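Pullulanase (Klebsiella oxytoca, PDB 2YOC) hydrolyses the alpha-1,6-glucosidic linkages of pullulan and related branched glucans as a secreted, probably membrane-associated glycoside hydrolase. Local coordinates at residues G337-M349 with L372-D386. Sequence-based numbering, arbitrary orientation.
With SO4 (sulfate ion), chain O.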
loop_
_atom_site.group_PDB
_atom_site.type_symbol
_atom_site.label_atom_id
_atom_site.label_comp_id
_atom_site.label_asym_id
_atom_site.label_seq_id
_atom_site.Cartn_x
_atom_site.Cartn_y
_atom_site.Cartn_z
ATOM N N GLY B 337 29.749 28.937 -58.599
ATOM C CA GLY B 337 31.187 28.839 -58.377
ATOM C C GLY B 337 31.658 28.937 -56.943
ATOM O O GLY B 337 30.920 29.376 -56.057
ATOM N N SER B 338 32.908 28.545 -56.704
ATOM C CA SER B 338 33.487 28.632 -55.357
ATOM C C SER B 338 33.772 30.099 -54.977
ATOM O O SER B 338 34.070 30.403 -53.821
ATOM C CB SER B 338 34.722 27.739 -55.237
ATOM O OG SER B 338 34.375 26.384 -54.967
ATOM N N ASP B 339 33.623 31.015 -55.976
ATOM C CA ASP B 339 33.754 32.466 -55.848
ATOM C C ASP B 339 32.720 33.004 -54.837
ATOM O O ASP B 339 33.007 33.972 -54.124
ATOM C CB ASP B 339 33.589 33.163 -57.211
ATOM C CG ASP B 339 32.823 32.382 -58.268
ATOM O OD1 ASP B 339 31.573 32.257 -58.135
ATOM O OD2 ASP B 339 33.468 31.895 -59.228
ATOM N N LEU B 340 31.563 32.325 -54.718
ATOM C CA LEU B 340 30.495 32.709 -53.810
ATOM C C LEU B 340 30.829 32.560 -52.327
ATOM O O LEU B 340 30.032 32.980 -51.488
ATOM C CB LEU B 340 29.179 32.006 -54.185
ATOM C CG LEU B 340 28.685 32.260 -55.607
ATOM C CD1 LEU B 340 27.722 31.210 -56.041
ATOM C CD2 LEU B 340 28.052 33.612 -55.740
ATOM N N LYS B 341 31.998 32.009 -51.979
ATOM C CA LYS B 341 32.367 31.895 -50.555
ATOM C C LYS B 341 32.297 33.291 -49.900
ATOM O O LYS B 341 33.008 34.215 -50.328
ATOM C CB LYS B 341 33.770 31.282 -50.392
ATOM C CG LYS B 341 34.310 31.202 -48.969
ATOM C CD LYS B 341 35.808 30.855 -48.971
ATOM C CE LYS B 341 36.377 30.398 -47.637
ATOM N NZ LYS B 341 37.864 30.597 -47.588
ATOM N N GLY B 342 31.398 33.433 -48.919
ATOM C CA GLY B 342 31.209 34.686 -48.192
ATOM C C GLY B 342 30.065 35.550 -48.681
ATOM O O GLY B 342 29.715 36.531 -48.017
ATOM N N ALA B 343 29.473 35.209 -49.833
ATOM C CA ALA B 343 28.339 35.981 -50.340
ATOM C C ALA B 343 27.105 35.793 -49.452
ATOM O O ALA B 343 26.912 34.733 -48.819
ATOM C CB ALA B 343 27.999 35.589 -51.775
ATOM N N PHE B 344 26.279 36.854 -49.407
ATOM C CA PHE B 344 25.037 36.868 -48.666
ATOM C C PHE B 344 23.934 36.393 -49.581
ATOM O O PHE B 344 24.031 36.549 -50.798
ATOM C CB PHE B 344 24.763 38.255 -48.080
ATOM C CG PHE B 344 25.706 38.617 -46.959
ATOM C CD1 PHE B 344 25.562 38.049 -45.696
ATOM C CD2 PHE B 344 26.716 39.547 -47.155
ATOM C CE1 PHE B 344 26.431 38.388 -44.661
ATOM C CE2 PHE B 344 27.564 39.913 -46.111
ATOM C CZ PHE B 344 27.430 39.316 -44.877
ATOM N N TYR B 345 22.909 35.769 -49.014
ATOM C CA TYR B 345 21.817 35.238 -49.812
ATOM C C TYR B 345 20.570 35.029 -49.003
ATOM O O TYR B 345 20.605 34.921 -47.763
ATOM C CB TYR B 345 22.230 33.901 -50.500
ATOM C CG TYR B 345 22.310 32.715 -49.569
ATOM C CD1 TYR B 345 23.393 32.549 -48.715
ATOM C CD2 TYR B 345 21.312 31.736 -49.561
ATOM C CE1 TYR B 345 23.474 31.455 -47.857
ATOM C CE2 TYR B 345 21.368 30.647 -48.691
ATOM C CZ TYR B 345 22.447 30.516 -47.832
ATOM O OH TYR B 345 22.508 29.458 -46.951
ATOM N N ARG B 346 19.469 34.896 -49.738
ATOM C CA ARG B 346 18.148 34.555 -49.250
ATOM C C ARG B 346 17.469 33.827 -50.400
ATOM O O ARG B 346 17.874 33.993 -51.554
ATOM C CB ARG B 346 17.362 35.822 -48.897
ATOM C CG ARG B 346 17.872 36.546 -47.665
ATOM C CD ARG B 346 16.855 37.499 -47.128
ATOM N NE ARG B 346 16.579 38.583 -48.064
ATOM C CZ ARG B 346 16.576 39.865 -47.733
ATOM N NH1 ARG B 346 16.855 40.236 -46.490
ATOM N NH2 ARG B 346 16.280 40.786 -48.637
ATOM N N TYR B 347 16.457 33.025 -50.098
ATOM C CA TYR B 347 15.673 32.323 -51.109
ATOM C C TYR B 347 14.440 33.132 -51.338
ATOM O O TYR B 347 13.757 33.464 -50.375
ATOM C CB TYR B 347 15.261 30.909 -50.639
ATOM C CG TYR B 347 16.434 29.989 -50.417
ATOM C CD1 TYR B 347 17.310 29.685 -51.452
ATOM C CD2 TYR B 347 16.700 29.461 -49.156
ATOM C CE1 TYR B 347 18.416 28.871 -51.245
ATOM C CE2 TYR B 347 17.802 28.635 -48.938
ATOM C CZ TYR B 347 18.646 28.328 -49.993
ATOM O OH TYR B 347 19.729 27.510 -49.816
ATOM N N ALA B 348 14.156 33.474 -52.602
ATOM C CA ALA B 348 12.947 34.206 -52.955
ATOM C C ALA B 348 11.871 33.161 -53.262
ATOM O O ALA B 348 11.965 32.427 -54.262
ATOM C CB ALA B 348 13.194 35.084 -54.152
HETATM N N MSE B 349 10.895 33.036 -52.332
HETATM C CA MSE B 349 9.817 32.067 -52.407
HETATM C C MSE B 349 8.598 32.590 -53.154
HETATM O O MSE B 349 8.308 33.791 -53.152
HETATM C CB MSE B 349 9.348 31.717 -51.000
HETATM C CG MSE B 349 10.452 31.310 -50.043
HETATM SE SE MSE B 349 11.294 29.632 -50.515
HETATM C CE MSE B 349 9.657 28.461 -50.587
ATOM N N LEU B 372 25.527 34.114 -40.757
ATOM C CA LEU B 372 24.533 35.165 -41.058
ATOM C C LEU B 372 25.109 36.596 -41.023
ATOM O O LEU B 372 26.224 36.800 -40.543
ATOM C CB LEU B 372 23.369 35.104 -40.054
ATOM C CG LEU B 372 22.658 33.779 -39.781
ATOM C CD1 LEU B 372 22.260 33.699 -38.326
ATOM C CD2 LEU B 372 21.416 33.633 -40.658
ATOM N N SER B 373 24.315 37.595 -41.486
ATOM C CA SER B 373 24.620 39.040 -41.408
ATOM C C SER B 373 24.105 39.517 -40.017
ATOM O O SER B 373 23.554 38.700 -39.268
ATOM C CB SER B 373 23.872 39.786 -42.506
ATOM O OG SER B 373 22.473 39.726 -42.281
ATOM N N THR B 374 24.251 40.825 -39.676
ATOM C CA THR B 374 23.770 41.362 -38.389
ATOM C C THR B 374 22.245 41.211 -38.294
ATOM O O THR B 374 21.534 41.493 -39.267
ATOM C CB THR B 374 24.238 42.814 -38.187
ATOM O OG1 THR B 374 25.652 42.868 -38.311
ATOM C CG2 THR B 374 23.831 43.396 -36.835
ATOM N N ASN B 375 21.768 40.734 -37.126
ATOM C CA ASN B 375 20.361 40.485 -36.794
ATOM C C ASN B 375 19.671 39.421 -37.692
ATOM O O ASN B 375 18.434 39.393 -37.832
ATOM C CB ASN B 375 19.553 41.786 -36.589
ATOM C CG ASN B 375 18.518 41.734 -35.470
ATOM O OD1 ASN B 375 18.708 41.100 -34.424
ATOM N ND2 ASN B 375 17.393 42.401 -35.668
ATOM N N SER B 376 20.516 38.517 -38.273
ATOM C CA SER B 376 20.137 37.357 -39.076
ATOM C C SER B 376 19.259 37.693 -40.286
ATOM O O SER B 376 18.454 36.868 -40.725
ATOM C CB SER B 376 19.501 36.300 -38.172
ATOM O OG SER B 376 20.160 36.258 -36.912
ATOM N N GLU B 377 19.443 38.900 -40.842
ATOM C CA GLU B 377 18.659 39.385 -41.986
ATOM C C GLU B 377 18.954 38.621 -43.266
ATOM O O GLU B 377 18.046 38.445 -44.089
ATOM C CB GLU B 377 18.866 40.881 -42.226
ATOM C CG GLU B 377 18.398 41.766 -41.088
ATOM C CD GLU B 377 18.715 43.237 -41.275
ATOM O OE1 GLU B 377 19.534 43.562 -42.167
ATOM O OE2 GLU B 377 18.155 44.065 -40.519
ATOM N N TYR B 378 20.228 38.214 -43.457
ATOM C CA TYR B 378 20.686 37.474 -44.637
ATOM C C TYR B 378 21.539 36.291 -44.213
ATOM O O TYR B 378 22.362 36.406 -43.291
ATOM C CB TYR B 378 21.530 38.356 -45.579
ATOM C CG TYR B 378 20.864 39.620 -46.074
ATOM C CD1 TYR B 378 20.842 40.773 -45.290
ATOM C CD2 TYR B 378 20.350 39.701 -47.365
ATOM C CE1 TYR B 378 20.252 41.949 -45.749
ATOM C CE2 TYR B 378 19.810 40.888 -47.858
ATOM C CZ TYR B 378 19.749 42.009 -47.043
ATOM O OH TYR B 378 19.176 43.176 -47.512
ATOM N N SER B 379 21.387 35.163 -44.928
ATOM C CA SER B 379 22.236 33.991 -44.703
ATOM C C SER B 379 23.579 34.283 -45.441
ATOM O O SER B 379 23.606 35.076 -46.388
ATOM C CB SER B 379 21.588 32.738 -45.281
ATOM O OG SER B 379 20.280 32.501 -44.804
ATOM N N GLN B 380 24.674 33.677 -44.988
ATOM C CA GLN B 380 25.973 33.824 -45.624
ATOM C C GLN B 380 26.504 32.461 -46.078
ATOM O O GLN B 380 26.373 31.483 -45.343
ATOM C CB GLN B 380 26.966 34.451 -44.647
ATOM C CG GLN B 380 28.124 35.147 -45.354
ATOM C CD GLN B 380 29.199 35.614 -44.410
ATOM O OE1 GLN B 380 29.174 35.350 -43.196
ATOM N NE2 GLN B 380 30.196 36.276 -44.961
ATOM N N VAL B 381 27.115 32.395 -47.269
ATOM C CA VAL B 381 27.760 31.174 -47.769
ATOM C C VAL B 381 29.042 31.036 -46.947
ATOM O O VAL B 381 29.836 31.974 -46.892
ATOM C CB VAL B 381 28.072 31.214 -49.296
ATOM C CG1 VAL B 381 28.953 30.036 -49.700
ATOM C CG2 VAL B 381 26.798 31.243 -50.130
ATOM N N VAL B 382 29.227 29.879 -46.294
ATOM C CA VAL B 382 30.386 29.617 -45.451
ATOM C C VAL B 382 30.935 28.195 -45.559
ATOM O O VAL B 382 30.227 27.269 -45.957
ATOM C CB VAL B 382 30.097 30.029 -43.987
ATOM C CG1 VAL B 382 29.433 28.905 -43.194
ATOM C CG2 VAL B 382 31.360 30.506 -43.290
ATOM N N ASP B 383 32.216 28.042 -45.185
ATOM C CA ASP B 383 32.937 26.771 -45.125
ATOM C C ASP B 383 33.511 26.632 -43.713
ATOM O O ASP B 383 34.625 27.109 -43.446
ATOM C CB ASP B 383 34.042 26.717 -46.191
ATOM C CG ASP B 383 34.892 25.478 -46.087
ATOM O OD1 ASP B 383 34.331 24.362 -46.241
ATOM O OD2 ASP B 383 36.105 25.615 -45.767
ATOM N N LEU B 384 32.744 25.995 -42.801
ATOM C CA LEU B 384 33.187 25.842 -41.410
ATOM C C LEU B 384 34.544 25.162 -41.262
ATOM O O LEU B 384 35.199 25.313 -40.228
ATOM C CB LEU B 384 32.120 25.184 -40.526
ATOM C CG LEU B 384 30.755 25.866 -40.458
ATOM C CD1 LEU B 384 29.809 25.048 -39.672
ATOM C CD2 LEU B 384 30.839 27.221 -39.815
ATOM N N ASN B 385 35.001 24.483 -42.321
ATOM C CA ASN B 385 36.292 23.804 -42.283
ATOM C C ASN B 385 37.524 24.680 -42.565
ATOM O O ASN B 385 38.654 24.204 -42.472
ATOM C CB ASN B 385 36.244 22.491 -43.070
ATOM C CG ASN B 385 35.548 21.420 -42.257
ATOM O OD1 ASN B 385 35.940 21.103 -41.118
ATOM N ND2 ASN B 385 34.429 20.932 -42.764
ATOM N N ASP B 386 37.287 25.971 -42.857
ATOM C CA ASP B 386 38.295 26.980 -43.188
ATOM C C ASP B 386 39.177 27.340 -41.985
ATOM O O ASP B 386 38.676 27.702 -40.923
ATOM C CB ASP B 386 37.598 28.222 -43.797
ATOM C CG ASP B 386 38.469 29.372 -44.260
ATOM O OD1 ASP B 386 39.689 29.176 -44.395
ATOM O OD2 ASP B 386 37.917 30.468 -44.510
HETATM S S SO4 O . 33.674 37.842 -43.400
HETATM O O1 SO4 O . 32.222 38.131 -43.312
HETATM O O2 SO4 O . 33.865 36.428 -43.777
HETATM O O3 SO4 O . 34.314 38.054 -42.073
HETATM O O4 SO4 O . 34.316 38.716 -44.406
#
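Q380 turns CG anti to its own backbone N (chi1 -157°) and runs out extended alongside F344, whose ring leaves its strand beside the backbone N. CG of Q380 approaches the F344 ring obliquely in an off-centre CH-pi contact, 4.2 Å from its centroid, with amide and ring planes only 12° apart. NE2 of Q380 donates to G342 O at 3.1 Å, the acceptor lying in the amide plane, while S371 OG bonds OE1; these two fix the amide's rotation. NE2 also donates to a sulfate, probably from the crystallisation liquor. S373 CB and Y378 CB add to the packing round F344. The sheet's other face carries Y345, whose ring takes S379 CB over one face, 3.7 Å from the centroid, with V381 CG2 beside CD1; Y345 OH and S379 OG both reach D366. Antiparallel pairing links the strands: Y345 and S379 exchange backbone bonds, V381 N donates almost straight to A343 O, and G342 N, in the type II turn L340 to A343, donates to V381 O. R346, bent at chi3, lays its guanidinium flat on the Y378 ring, planes 14° apart, a cation-pi stack in which NH1 also donates to E377 O at 3.2 Å. At the other end extended K341 forms a salt bridge from NZ to D386 OD2 at 3.1 Å, its hydrogen bond weak. The pairing adds the short strand 379-380 beside 344-353 of the CBM48-type beta domain, close to the loop that reaches a calcium ligand through S376 and D469. E363 at NE and E377 O at NH1 fix the R346 guanidinium's rotation flat on Y378, the carboxylate probably offsetting its charge.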